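Local coordinates for protein putative secreted endoglycosylceramidase (Rhodococcus hoagii, PDB 6JYZ) that probably hydrolyses glycosidic bonds in galactose-linked glycosphingolipids, as an endogalactosylceramidase of glycoside hydrolase family 5, at residues Gln184-Tyr187 against Val193-His196; Val215-Leu220 against Ala246-Ala251; Ala233-Gly238 against Arg279-Asp284; Arg239-Ala244 against Val260-Ser265; Arg312-Ala317 against Ala323-Gly328. All blocks are in the same frame, centred on the assembly; numbering follows the deposited sequence.

Interaction 1: residues Gln184-Tyr187 against Val193-His196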
# COMPACT_ATOMS: atom_id res chain seq x y z
N GLN A 184 -7.34 7.60 -20.01
CA GLN A 184 -7.13 8.89 -20.64
C GLN A 184 -8.40 9.75 -20.49
O GLN A 184 -8.30 10.96 -20.28
CB GLN A 184 -6.71 8.76 -22.11
CG GLN A 184 -6.22 10.10 -22.66
CD GLN A 184 -5.03 10.60 -21.86
OE1 GLN A 184 -4.13 9.82 -21.48
NE2 GLN A 184 -4.97 11.90 -21.60
N ALA A 185 -9.60 9.12 -20.59
CA ALA A 185 -10.84 9.87 -20.37
C ALA A 185 -10.85 10.46 -18.98
O ALA A 185 -11.24 11.62 -18.79
CB ALA A 185 -11.99 8.93 -20.53
N PHE A 186 -10.37 9.70 -17.98
CA PHE A 186 -10.25 10.22 -16.62
C PHE A 186 -9.28 11.38 -16.56
O PHE A 186 -9.60 12.45 -15.97
CB PHE A 186 -9.81 9.09 -15.71
CG PHE A 186 -9.39 9.49 -14.34
CD1 PHE A 186 -10.34 9.72 -13.33
CD2 PHE A 186 -8.05 9.65 -14.06
CE1 PHE A 186 -9.93 10.09 -12.06
CE2 PHE A 186 -7.63 10.06 -12.80
CZ PHE A 186 -8.58 10.27 -11.77
N TYR A 187 -8.06 11.27 -17.13
CA TYR A 187 -7.12 12.38 -17.01
C TYR A 187 -7.66 13.63 -17.73
O TYR A 187 -7.35 14.75 -17.26
CB TYR A 187 -5.74 11.98 -17.58
CG TYR A 187 -5.07 10.91 -16.77
CD1 TYR A 187 -4.85 11.09 -15.39
CD2 TYR A 187 -4.69 9.69 -17.35
CE1 TYR A 187 -4.24 10.08 -14.65
CE2 TYR A 187 -4.01 8.71 -16.64
CZ TYR A 187 -3.85 8.90 -15.27
OH TYR A 187 -3.25 7.91 -14.51
N VAL A 193 -15.55 12.95 -14.95
CA VAL A 193 -15.31 11.78 -14.09
C VAL A 193 -14.16 12.04 -13.12
O VAL A 193 -14.22 11.52 -12.00
CB VAL A 193 -15.06 10.48 -14.85
CG1 VAL A 193 -16.28 10.07 -15.66
CG2 VAL A 193 -13.82 10.53 -15.78
N GLN A 194 -13.15 12.81 -13.49
CA GLN A 194 -12.11 13.09 -12.53
C GLN A 194 -12.63 14.01 -11.42
O GLN A 194 -12.28 13.79 -10.24
CB GLN A 194 -10.89 13.70 -13.22
CG GLN A 194 -9.74 13.98 -12.27
CD GLN A 194 -8.53 14.62 -12.88
OE1 GLN A 194 -8.17 14.29 -14.11
NE2 GLN A 194 -7.84 15.40 -12.12
N GLY A 195 -13.46 15.00 -11.74
CA GLY A 195 -14.05 15.85 -10.68
C GLY A 195 -14.89 15.00 -9.73
O GLY A 195 -14.89 15.29 -8.52
N HIS A 196 -15.51 13.94 -10.21
CA HIS A 196 -16.21 13.03 -9.31
C HIS A 196 -15.28 12.33 -8.33
O HIS A 196 -15.59 12.21 -7.16
CB HIS A 196 -16.99 11.98 -10.09
CG HIS A 196 -18.30 12.47 -10.59
ND1 HIS A 196 -18.62 13.01 -11.79
CD2 HIS A 196 -19.44 12.30 -9.93
CE1 HIS A 196 -19.96 13.27 -11.82
NE2 HIS A 196 -20.46 12.81 -10.70
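Phe186, near the end of helix 177-187, lies against Val193 and Gln194 in the first turn of helix 193-206, and its side chain illustrates how two consecutive helices meet after a short connection. At its root, CB of Phe186 stands 4.3 Å from CG2 of Val193, and the same methyl comes closer still to the backbone, 3.7 Å from CA of Phe186. With CG anti to the backbone N (chi1 169°), the ring is carried across to the second helix. There CD1 and CE1 lie close to CA of Gln194, CE1 at 3.7 Å, while CD2 lies over one face of the Tyr187 ring. Farther out, CE1 and CZ share the CG methylene of Gln194, which sits over one ring face as a CH-pi contact, 4.2 Å from CG to the centroid of the Phe186 ring. The two side chains cross at about a right angle. Beyond this pair, Phe240 of helix 230-251 meets the Phe186 ring edge-to-face, tying the helix pair to the next helix of the fold. The chemistry is therefore mainly apolar: a glutamine contributes its aliphatic stem to the ring, and dispersion forces with exclusion of water should provide most of the cohesion.

Interaction 2: residues Val215-Leu220 against Ala246-Ala251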
# COMPACT_ATOMS: atom_id res chain seq x y z
N VAL A 215 -3.25 7.38 8.74
CA VAL A 215 -2.01 8.03 8.32
C VAL A 215 -2.30 9.14 7.32
O VAL A 215 -1.80 10.23 7.39
CB VAL A 215 -1.13 6.97 7.61
CG1 VAL A 215 0.20 7.62 7.13
CG2 VAL A 215 -0.86 5.76 8.51
N GLY A 216 -3.16 8.76 6.36
CA GLY A 216 -3.45 9.62 5.23
C GLY A 216 -3.90 8.78 4.06
O GLY A 216 -4.43 7.68 4.22
N TYR A 217 -3.68 9.41 2.88
CA TYR A 217 -4.50 9.06 1.73
C TYR A 217 -3.57 8.73 0.57
O TYR A 217 -2.81 9.63 0.15
CB TYR A 217 -5.34 10.29 1.31
CG TYR A 217 -5.95 11.03 2.47
CD1 TYR A 217 -6.92 10.48 3.25
CD2 TYR A 217 -5.46 12.30 2.74
CE1 TYR A 217 -7.46 11.23 4.36
CE2 TYR A 217 -5.96 13.05 3.79
CZ TYR A 217 -6.98 12.50 4.54
OH TYR A 217 -7.48 13.28 5.58
N ASP A 218 -3.62 7.52 0.06
CA ASP A 218 -2.87 7.11 -1.14
C ASP A 218 -3.84 7.39 -2.30
O ASP A 218 -4.81 6.66 -2.52
CB ASP A 218 -2.42 5.65 -0.98
CG ASP A 218 -1.46 5.15 -2.06
OD1 ASP A 218 -1.29 5.80 -3.13
OD2 ASP A 218 -0.93 4.06 -1.82
N LEU A 219 -3.55 8.50 -3.01
CA LEU A 219 -4.56 9.13 -3.84
C LEU A 219 -5.10 8.28 -4.97
O LEU A 219 -6.29 8.30 -5.26
CB LEU A 219 -4.02 10.44 -4.40
CG LEU A 219 -3.64 11.46 -3.33
CD1 LEU A 219 -3.03 12.70 -4.02
CD2 LEU A 219 -4.87 11.87 -2.51
N LEU A 220 -4.21 7.50 -5.61
CA LEU A 220 -4.68 6.52 -6.59
C LEU A 220 -3.61 5.46 -6.74
O LEU A 220 -2.42 5.82 -7.02
CB LEU A 220 -4.97 7.18 -7.94
CG LEU A 220 -5.56 6.27 -9.02
CD1 LEU A 220 -6.88 5.66 -8.58
CD2 LEU A 220 -5.72 7.06 -10.29
N ALA A 246 -6.06 19.64 -3.03
CA ALA A 246 -6.74 20.88 -2.63
C ALA A 246 -8.11 20.52 -2.08
O ALA A 246 -8.57 21.13 -1.10
CB ALA A 246 -6.89 21.79 -3.85
N ALA A 247 -8.83 19.58 -2.66
CA ALA A 247 -10.17 19.23 -2.20
C ALA A 247 -10.09 18.58 -0.85
O ALA A 247 -10.93 18.87 0.03
CB ALA A 247 -10.83 18.33 -3.21
N ILE A 248 -9.12 17.70 -0.61
CA ILE A 248 -8.95 17.03 0.68
C ILE A 248 -8.61 18.08 1.72
O ILE A 248 -9.16 18.01 2.84
CB ILE A 248 -7.83 15.98 0.54
CG1 ILE A 248 -8.42 14.78 -0.23
CG2 ILE A 248 -7.33 15.54 1.91
CD1 ILE A 248 -7.31 13.75 -0.71
N ARG A 249 -7.71 19.01 1.45
CA ARG A 249 -7.29 19.93 2.51
C ARG A 249 -8.49 20.80 2.89
O ARG A 249 -8.65 21.12 4.10
CB ARG A 249 -6.15 20.81 1.99
CG ARG A 249 -4.83 20.04 1.83
CD ARG A 249 -4.27 19.65 3.19
NE ARG A 249 -2.99 18.89 3.09
CZ ARG A 249 -2.77 17.67 3.57
NH1 ARG A 249 -3.69 16.97 4.19
NH2 ARG A 249 -1.53 17.19 3.42
N GLN A 250 -9.36 21.17 1.96
CA GLN A 250 -10.56 21.92 2.34
C GLN A 250 -11.48 21.05 3.18
O GLN A 250 -12.07 21.52 4.17
CB GLN A 250 -11.24 22.42 1.07
CG GLN A 250 -12.53 23.20 1.31
CD GLN A 250 -12.27 24.46 2.09
OE1 GLN A 250 -11.35 25.23 1.79
NE2 GLN A 250 -13.09 24.67 3.12
N ALA A 251 -11.66 19.80 2.83
CA ALA A 251 -12.57 18.92 3.51
C ALA A 251 -12.07 18.60 4.91
O ALA A 251 -12.86 18.14 5.77
CB ALA A 251 -12.74 17.63 2.72
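Ile248 answers two side chains of the opposite segment with its two branches. Its CG2 methyl lies 3.4 Å from CE2 of Tyr217 and also touches CD2 and CZ, approaching the phenol ring obliquely. The longer branch ends at CD1, 3.6 Å from CD2 of Leu219. The division of labour follows from chi1 of Ile248 (-76°), which sets CG1 beside the backbone N and leaves CG2 beside the carbonyl carbon, so that the methyls diverge toward different partners. Tyr217 and Ile248 run past each other in opposite directions. All three residues are buried, and the contact between them is apolar, with methyls and ring carbons doing the touching. The arrangement illustrates how the barrel-facing side of a helix covers a strand in the (beta/alpha)8 barrel of family 5: strand 214-218, helix 230-251 and strand 259-262 form a right-handed beta-alpha-beta crossover, its two strands parallel neighbours. In the next shell, Trp201 meets the Tyr217 ring with the planes steeply inclined, and Ala205 of helix 193-206 touches both Tyr217 and Ile248. The phenol OH is hydrogen-bonded to Glu252, just past the helical segment, which fixes the outer end of the ring. Replacing Tyr217 with an alanine would probably open a gap beside CG2 of Ile248 and leave Glu252 without its phenol partner. Leu219 also touches Tyr241 and Ile245 of the same helix and Val260 of the adjoining strand.

Interaction 3: residues Ala233-Gly238 against Arg279-Asp284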
# COMPACT_ATOMS: atom_id res chain seq x y z
N ALA A 233 2.35 11.44 -19.12
CA ALA A 233 1.62 10.70 -18.09
C ALA A 233 1.92 11.25 -16.70
O ALA A 233 0.97 11.48 -15.93
CB ALA A 233 1.88 9.22 -18.11
N ALA A 234 3.21 11.41 -16.39
CA ALA A 234 3.54 11.90 -15.07
C ALA A 234 2.90 13.26 -14.86
O ALA A 234 2.47 13.59 -13.74
CB ALA A 234 5.06 12.02 -14.95
N ASP A 235 2.84 14.13 -15.90
CA ASP A 235 2.24 15.43 -15.72
C ASP A 235 0.73 15.28 -15.43
O ASP A 235 0.22 15.97 -14.54
CB ASP A 235 2.48 16.31 -16.97
CG ASP A 235 2.29 17.78 -16.58
OD1 ASP A 235 1.24 18.23 -16.53
OD2 ASP A 235 3.34 18.38 -16.22
N GLN A 236 -0.01 14.50 -16.20
CA GLN A 236 -1.45 14.41 -15.97
C GLN A 236 -1.77 13.70 -14.65
O GLN A 236 -2.79 14.06 -14.01
CB GLN A 236 -2.18 13.83 -17.19
CG GLN A 236 -1.91 12.36 -17.46
CD GLN A 236 -2.44 11.92 -18.81
OE1 GLN A 236 -3.01 12.70 -19.56
NE2 GLN A 236 -2.26 10.66 -19.15
N ILE A 237 -0.93 12.79 -14.21
CA ILE A 237 -1.08 12.18 -12.90
C ILE A 237 -0.88 13.25 -11.82
O ILE A 237 -1.70 13.38 -10.90
CB ILE A 237 -0.11 11.00 -12.76
CG1 ILE A 237 -0.58 9.84 -13.66
CG2 ILE A 237 -0.01 10.55 -11.28
CD1 ILE A 237 0.52 8.79 -13.91
N GLY A 238 0.16 14.07 -11.95
CA GLY A 238 0.39 15.13 -10.95
C GLY A 238 -0.74 16.13 -10.96
O GLY A 238 -1.12 16.64 -9.87
N ARG A 279 7.12 18.28 -9.33
CA ARG A 279 7.11 18.73 -7.94
C ARG A 279 6.11 19.81 -7.67
O ARG A 279 5.54 19.83 -6.55
CB ARG A 279 8.43 19.50 -7.61
CG ARG A 279 9.61 18.57 -7.52
CD ARG A 279 10.80 19.28 -6.86
NE ARG A 279 11.55 20.38 -7.44
CZ ARG A 279 12.82 20.57 -7.07
NH1 ARG A 279 13.37 19.78 -6.16
NH2 ARG A 279 13.54 21.55 -7.60
N HIS A 280 5.86 20.74 -8.59
CA HIS A 280 4.97 21.83 -8.28
C HIS A 280 3.56 21.32 -7.99
O HIS A 280 2.79 21.97 -7.27
CB HIS A 280 4.95 22.88 -9.39
CG HIS A 280 4.16 22.51 -10.63
ND1 HIS A 280 4.61 21.75 -11.72
CD2 HIS A 280 2.91 22.86 -10.88
CE1 HIS A 280 3.60 21.74 -12.60
NE2 HIS A 280 2.57 22.33 -12.10
N TYR A 281 3.15 20.17 -8.52
CA TYR A 281 1.84 19.61 -8.23
C TYR A 281 1.73 19.05 -6.81
O TYR A 281 0.59 18.83 -6.37
CB TYR A 281 1.56 18.49 -9.22
CG TYR A 281 1.31 18.90 -10.65
CD1 TYR A 281 0.32 19.82 -10.98
CD2 TYR A 281 2.09 18.35 -11.67
CE1 TYR A 281 0.03 20.14 -12.31
CE2 TYR A 281 1.80 18.63 -13.01
CZ TYR A 281 0.76 19.50 -13.28
OH TYR A 281 0.41 19.83 -14.59
N LEU A 282 2.86 18.73 -6.17
CA LEU A 282 2.95 18.07 -4.87
C LEU A 282 3.57 19.01 -3.85
O LEU A 282 4.17 18.53 -2.90
CB LEU A 282 3.75 16.77 -5.00
CG LEU A 282 3.10 15.53 -5.64
CD1 LEU A 282 1.75 15.17 -5.06
CD2 LEU A 282 3.17 15.51 -7.13
N ALA A 283 3.38 20.31 -3.96
CA ALA A 283 4.01 21.28 -3.06
C ALA A 283 3.18 21.43 -1.79
O ALA A 283 2.60 22.47 -1.51
CB ALA A 283 4.11 22.61 -3.80
N ASP A 284 3.01 20.38 -1.03
CA ASP A 284 2.35 20.38 0.27
C ASP A 284 3.34 19.68 1.16
O ASP A 284 3.95 18.67 0.77
CB ASP A 284 1.03 19.56 0.15
CG ASP A 284 0.27 19.36 1.46
OD1 ASP A 284 0.79 18.71 2.41
OD2 ASP A 284 -0.84 19.92 1.58
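Tyr281 reaches helix 230-251 by two kinds of contact, one polar at its hydroxyl and one steric along its ring. The polar link is a hydrogen bond from OH of Tyr281 to OD1 of Asp235, 2.6 Å long. The hydroxyl comes to the syn side of that oxygen, 30° out of the carboxylate plane. Asp235 presents the oxygen because its CG is swung away from the backbone N (chi1 -160°), and the carboxylate then stands steeply to the ring, the planes 74° apart, with CG of Asp235 at the ring's edge. The same OD1 has a long, weak ion pair with Arg239, which may slightly temper its negative charge. Packing begins where the ring lies against Gly238, whose C atom stands 3.5 Å above the Tyr281 ring plane toward the rim. The Gly238 backbone also approaches the ring's root, its O being 3.3 Å from CB of Tyr281. A CB at Gly238 would lie only 2.6 Å from CD2 of Tyr281, which is consistent with glycine at this close approach. In the (beta/alpha)8 barrel of family 5 this joins a barrel helix to the 3-10 segment 279-281, in the connection leading to strand 287-289. On the opposite ring face sits NE2 of His280, so the phenol is held between a helix backbone and its own neighbour. Within the same connection Ala283 centres an inverse gamma turn, and Arg279 lies against Trp320 in a cation-pi contact.

Interaction 4: residues Arg239-Ala244 against Val260-Ser265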
# COMPACT_ATOMS: atom_id res chain seq x y z
N ARG A 239 -1.31 16.47 -12.11
CA ARG A 239 -2.41 17.44 -12.16
C ARG A 239 -3.61 16.91 -11.38
O ARG A 239 -4.25 17.67 -10.63
CB ARG A 239 -2.82 17.68 -13.60
CG ARG A 239 -3.74 18.87 -13.78
CD ARG A 239 -4.22 19.01 -15.23
NE ARG A 239 -3.11 19.21 -16.17
CZ ARG A 239 -2.61 20.41 -16.49
NH1 ARG A 239 -3.04 21.51 -15.88
NH2 ARG A 239 -1.63 20.50 -17.36
N PHE A 240 -3.89 15.63 -11.46
CA PHE A 240 -4.93 15.01 -10.67
C PHE A 240 -4.55 15.08 -9.18
O PHE A 240 -5.40 15.46 -8.34
CB PHE A 240 -5.15 13.56 -11.09
CG PHE A 240 -5.84 12.73 -10.02
CD1 PHE A 240 -7.15 13.04 -9.64
CD2 PHE A 240 -5.19 11.71 -9.37
CE1 PHE A 240 -7.83 12.29 -8.64
CE2 PHE A 240 -5.83 11.00 -8.36
CZ PHE A 240 -7.12 11.28 -7.98
N TYR A 241 -3.34 14.74 -8.80
CA TYR A 241 -2.98 14.80 -7.40
C TYR A 241 -3.19 16.22 -6.86
O TYR A 241 -3.69 16.36 -5.72
CB TYR A 241 -1.54 14.40 -7.17
CG TYR A 241 -1.19 12.96 -7.46
CD1 TYR A 241 -2.10 11.93 -7.37
CD2 TYR A 241 0.11 12.62 -7.81
CE1 TYR A 241 -1.75 10.61 -7.65
CE2 TYR A 241 0.52 11.31 -8.03
CZ TYR A 241 -0.41 10.32 -7.93
OH TYR A 241 -0.10 9.00 -8.13
N GLN A 242 -2.80 17.24 -7.61
CA GLN A 242 -2.96 18.61 -7.11
C GLN A 242 -4.42 18.90 -6.87
O GLN A 242 -4.77 19.52 -5.83
CB GLN A 242 -2.32 19.54 -8.14
CG GLN A 242 -2.48 21.02 -7.71
CD GLN A 242 -1.80 21.91 -8.73
OE1 GLN A 242 -2.21 21.92 -9.89
NE2 GLN A 242 -0.78 22.60 -8.25
N ARG A 243 -5.31 18.52 -7.78
CA ARG A 243 -6.74 18.75 -7.57
C ARG A 243 -7.24 17.97 -6.35
O ARG A 243 -8.01 18.54 -5.54
CB ARG A 243 -7.52 18.28 -8.80
CG ARG A 243 -7.42 19.19 -10.00
CD ARG A 243 -8.32 18.67 -11.12
NE ARG A 243 -9.78 18.75 -10.81
CZ ARG A 243 -10.85 18.43 -11.68
NH1 ARG A 243 -10.59 17.90 -12.85
NH2 ARG A 243 -12.12 18.66 -11.36
N ALA A 244 -6.84 16.73 -6.18
CA ALA A 244 -7.33 15.94 -5.05
C ALA A 244 -6.80 16.51 -3.75
O ALA A 244 -7.59 16.61 -2.78
CB ALA A 244 -6.85 14.51 -5.20
N VAL A 260 -0.31 12.84 2.60
CA VAL A 260 -0.76 12.57 1.22
C VAL A 260 0.27 11.64 0.62
O VAL A 260 1.42 12.06 0.43
CB VAL A 260 -0.92 13.85 0.44
CG1 VAL A 260 -1.07 13.45 -1.03
CG2 VAL A 260 -2.21 14.55 0.94
N ILE A 261 -0.13 10.41 0.32
CA ILE A 261 0.77 9.42 -0.23
C ILE A 261 0.49 9.40 -1.73
O ILE A 261 -0.65 9.21 -2.17
CB ILE A 261 0.45 8.08 0.44
CG1 ILE A 261 0.90 8.18 1.92
CG2 ILE A 261 1.15 6.92 -0.24
CD1 ILE A 261 0.31 7.08 2.81
N PHE A 262 1.53 9.67 -2.52
CA PHE A 262 1.34 9.79 -3.97
C PHE A 262 2.35 8.89 -4.67
O PHE A 262 3.45 8.63 -4.16
CB PHE A 262 1.47 11.23 -4.45
CG PHE A 262 2.88 11.74 -4.44
CD1 PHE A 262 3.49 12.25 -3.29
CD2 PHE A 262 3.66 11.72 -5.61
CE1 PHE A 262 4.82 12.65 -3.32
CE2 PHE A 262 4.97 12.14 -5.62
CZ PHE A 262 5.56 12.61 -4.46
N GLU A 263 1.93 8.43 -5.87
CA GLU A 263 2.68 7.39 -6.56
C GLU A 263 3.19 7.89 -7.90
O GLU A 263 2.52 8.70 -8.58
CB GLU A 263 1.79 6.17 -6.79
CG GLU A 263 1.36 5.55 -5.43
CD GLU A 263 0.53 4.34 -5.66
OE1 GLU A 263 0.77 3.55 -6.58
OE2 GLU A 263 -0.49 4.14 -4.88
N PRO A 264 4.26 7.32 -8.45
CA PRO A 264 4.53 7.47 -9.89
C PRO A 264 3.52 6.60 -10.62
O PRO A 264 2.71 5.87 -10.03
CB PRO A 264 5.95 6.84 -9.96
CG PRO A 264 5.89 5.70 -8.97
CD PRO A 264 5.08 6.28 -7.80
N SER A 265 3.56 6.64 -11.95
CA SER A 265 2.70 5.78 -12.74
C SER A 265 3.02 4.31 -12.46
O SER A 265 4.09 3.94 -11.91
CB SER A 265 2.78 6.03 -14.25
OG SER A 265 3.77 5.18 -14.87
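Tyr241 and Phe262 are brought together by two different first torsions. In Tyr241, CG lies opposite the carbonyl carbon, which sends the phenol from helix 230-251 toward the strand; in Phe262, CG sits between the backbone N and the carbonyl carbon (chi1 73°), turning its ring aside and leaving the CB methylene to face the phenol. That methylene rests over one face of the tyrosine as a CH-pi contact, 4.0 Å from CB of Phe262 to the centroid of the Tyr241 ring. The phenylalanine in turn offers its ring edge, CD2 standing 4.0 Å from CE2 of Tyr241. Farther along, the hydroxyl OH of Tyr241 donates to O of Glu263 over 2.7 Å, meeting the acceptor at a C=O angle of 120° and tilted 17° from the carbonyl plane. In the (beta/alpha)8 barrel of family 5, this carbonyl lies just past strand 259-262, at the strand end that faces the active site in relatives. A phenylalanine in place of Tyr241 would probably leave the buried carbonyl of Glu263 without this donor. The side chain of Glu263 points elsewhere, hydrogen-bonded to N of Glu222 and salt-bridged to Arg83. Phe262 is boxed in by Tyr321, edge-to-face, and by Phe289 of the neighbouring strand, while Pro223 touches Tyr241.

Interaction 5: residues Arg312-Ala317 against Ala323-Gly328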
# COMPACT_ATOMS: atom_id res chain seq x y z
N ARG A 312 17.89 2.73 -4.04
CA ARG A 312 18.65 3.96 -4.24
C ARG A 312 17.93 4.91 -5.20
O ARG A 312 17.90 6.11 -4.95
CB ARG A 312 20.08 3.67 -4.80
CG ARG A 312 20.92 3.02 -3.68
CD ARG A 312 22.35 2.78 -4.25
NE ARG A 312 23.08 1.98 -3.26
CZ ARG A 312 23.29 0.66 -3.29
NH1 ARG A 312 22.94 -0.08 -4.33
NH2 ARG A 312 23.99 0.12 -2.29
N ILE A 313 17.31 4.37 -6.25
CA ILE A 313 16.57 5.21 -7.19
C ILE A 313 15.38 5.86 -6.49
O ILE A 313 15.13 7.04 -6.61
CB ILE A 313 16.12 4.34 -8.36
CG1 ILE A 313 17.33 3.85 -9.17
CG2 ILE A 313 15.18 5.15 -9.25
CD1 ILE A 313 17.01 2.72 -10.17
N ALA A 314 14.64 5.05 -5.71
CA ALA A 314 13.47 5.57 -5.01
C ALA A 314 13.84 6.62 -3.97
O ALA A 314 13.14 7.61 -3.79
CB ALA A 314 12.71 4.43 -4.37
N VAL A 315 14.95 6.38 -3.25
CA VAL A 315 15.41 7.31 -2.23
C VAL A 315 15.84 8.64 -2.89
O VAL A 315 15.52 9.72 -2.39
CB VAL A 315 16.59 6.68 -1.44
CG1 VAL A 315 17.37 7.71 -0.61
CG2 VAL A 315 16.10 5.57 -0.55
N ALA A 316 16.51 8.56 -4.05
CA ALA A 316 16.89 9.80 -4.73
C ALA A 316 15.68 10.56 -5.23
O ALA A 316 15.61 11.79 -5.16
CB ALA A 316 17.82 9.49 -5.90
N ALA A 317 14.67 9.85 -5.72
CA ALA A 317 13.42 10.50 -6.18
C ALA A 317 12.72 11.18 -5.00
O ALA A 317 12.29 12.31 -5.09
CB ALA A 317 12.53 9.46 -6.84
N ALA A 323 10.65 14.70 0.35
CA ALA A 323 9.56 13.98 1.02
C ALA A 323 10.06 12.66 1.59
O ALA A 323 10.98 12.05 1.03
CB ALA A 323 8.49 13.68 -0.00
N PRO A 324 9.37 12.08 2.57
CA PRO A 324 9.69 10.70 2.93
C PRO A 324 9.35 9.73 1.82
O PRO A 324 8.48 10.00 0.97
CB PRO A 324 8.73 10.43 4.13
CG PRO A 324 8.37 11.83 4.65
CD PRO A 324 8.32 12.72 3.39
N LEU A 325 10.03 8.60 1.86
CA LEU A 325 9.76 7.43 1.04
C LEU A 325 9.02 6.40 1.88
O LEU A 325 9.49 6.04 2.96
CB LEU A 325 11.07 6.85 0.52
CG LEU A 325 10.97 5.53 -0.22
CD1 LEU A 325 10.16 5.68 -1.50
CD2 LEU A 325 12.38 5.04 -0.61
N TRP A 326 7.90 5.91 1.39
CA TRP A 326 7.16 4.83 2.07
C TRP A 326 6.60 3.96 0.95
O TRP A 326 5.83 4.51 0.15
CB TRP A 326 6.01 5.40 2.91
CG TRP A 326 5.22 4.34 3.60
CD1 TRP A 326 5.56 3.70 4.76
CD2 TRP A 326 4.00 3.74 3.16
NE1 TRP A 326 4.62 2.75 5.06
CE2 TRP A 326 3.63 2.77 4.12
CE3 TRP A 326 3.12 3.98 2.10
CZ2 TRP A 326 2.47 2.01 4.00
CZ3 TRP A 326 1.96 3.25 1.96
CH2 TRP A 326 1.65 2.26 2.90
N THR A 327 7.02 2.71 0.82
CA THR A 327 6.63 1.95 -0.39
C THR A 327 5.33 1.21 -0.14
O THR A 327 5.25 0.29 0.68
CB THR A 327 7.76 1.02 -0.83
OG1 THR A 327 7.27 0.34 -2.00
CG2 THR A 327 8.23 -0.01 0.18
N GLY A 328 4.30 1.53 -0.91
CA GLY A 328 2.97 1.00 -0.63
C GLY A 328 2.79 -0.44 -1.06
O GLY A 328 1.80 -1.06 -0.62
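Leu325 meets Ala314 and Val315 without a flat group on either side of the contact; flat rings stand around it, Trp268 touching Ala314 and His353 touching Val315, and Leu325 also touches Pro291. The interface itself is methyl against methyl. The leucine's CD2 is shared, 3.8 Å from CB of Ala314 and likewise 3.8 Å from CG2 of Val315, while CD1 adds a looser approach of 4.0 Å to CB of Ala314. Leu325 reaches the helix because its CG extends away from the backbone N (chi1 173°), and chi2 (64°) then spreads the two methyls over the small alanine. Val315 is crossed at about a right angle. This is the inward face of a barrel helix meeting the chain that enters the following strand: in the (beta/alpha)8 fold of family 5, helix 307-321 turns back within a few residues into strand 326-330. The valine lies at the margin of the patch, and Ala314 is buried. Beyond Leu325 the strand is stitched into the barrel, Trp326 bonding through its backbone to Phe289 and Thr327 to Gly356 and Ala358, with OG1 of Thr327 hydrogen-bonded to O of Pro291.

Overall arrangement
Helix 230-251 runs through interactions 2, 3 and 4, each using a different stretch of it. Centres of interactions 3 and 4 lie 6 Å apart and those of 2 and 4 lie 9 Å apart; strands 214-218 and 259-262 are neighbours. Arg249 NE and Asp284 OD2, 2.8 Å apart, salt-bridge interactions 2 and 3. Interaction 1 touches interaction 4 through Phe186 CZ and Phe240 CD1 (3.8 Å) and interaction 3 through a probable hydrogen bond between Gln184 and Gln236. Interaction 5 stands farther round the barrel, its centre about 27 Å from that of interaction 1, touching interaction 4 through Ile261 and Trp326. Interaction 4 approaches the strand ends where family 5 enzymes keep their active site.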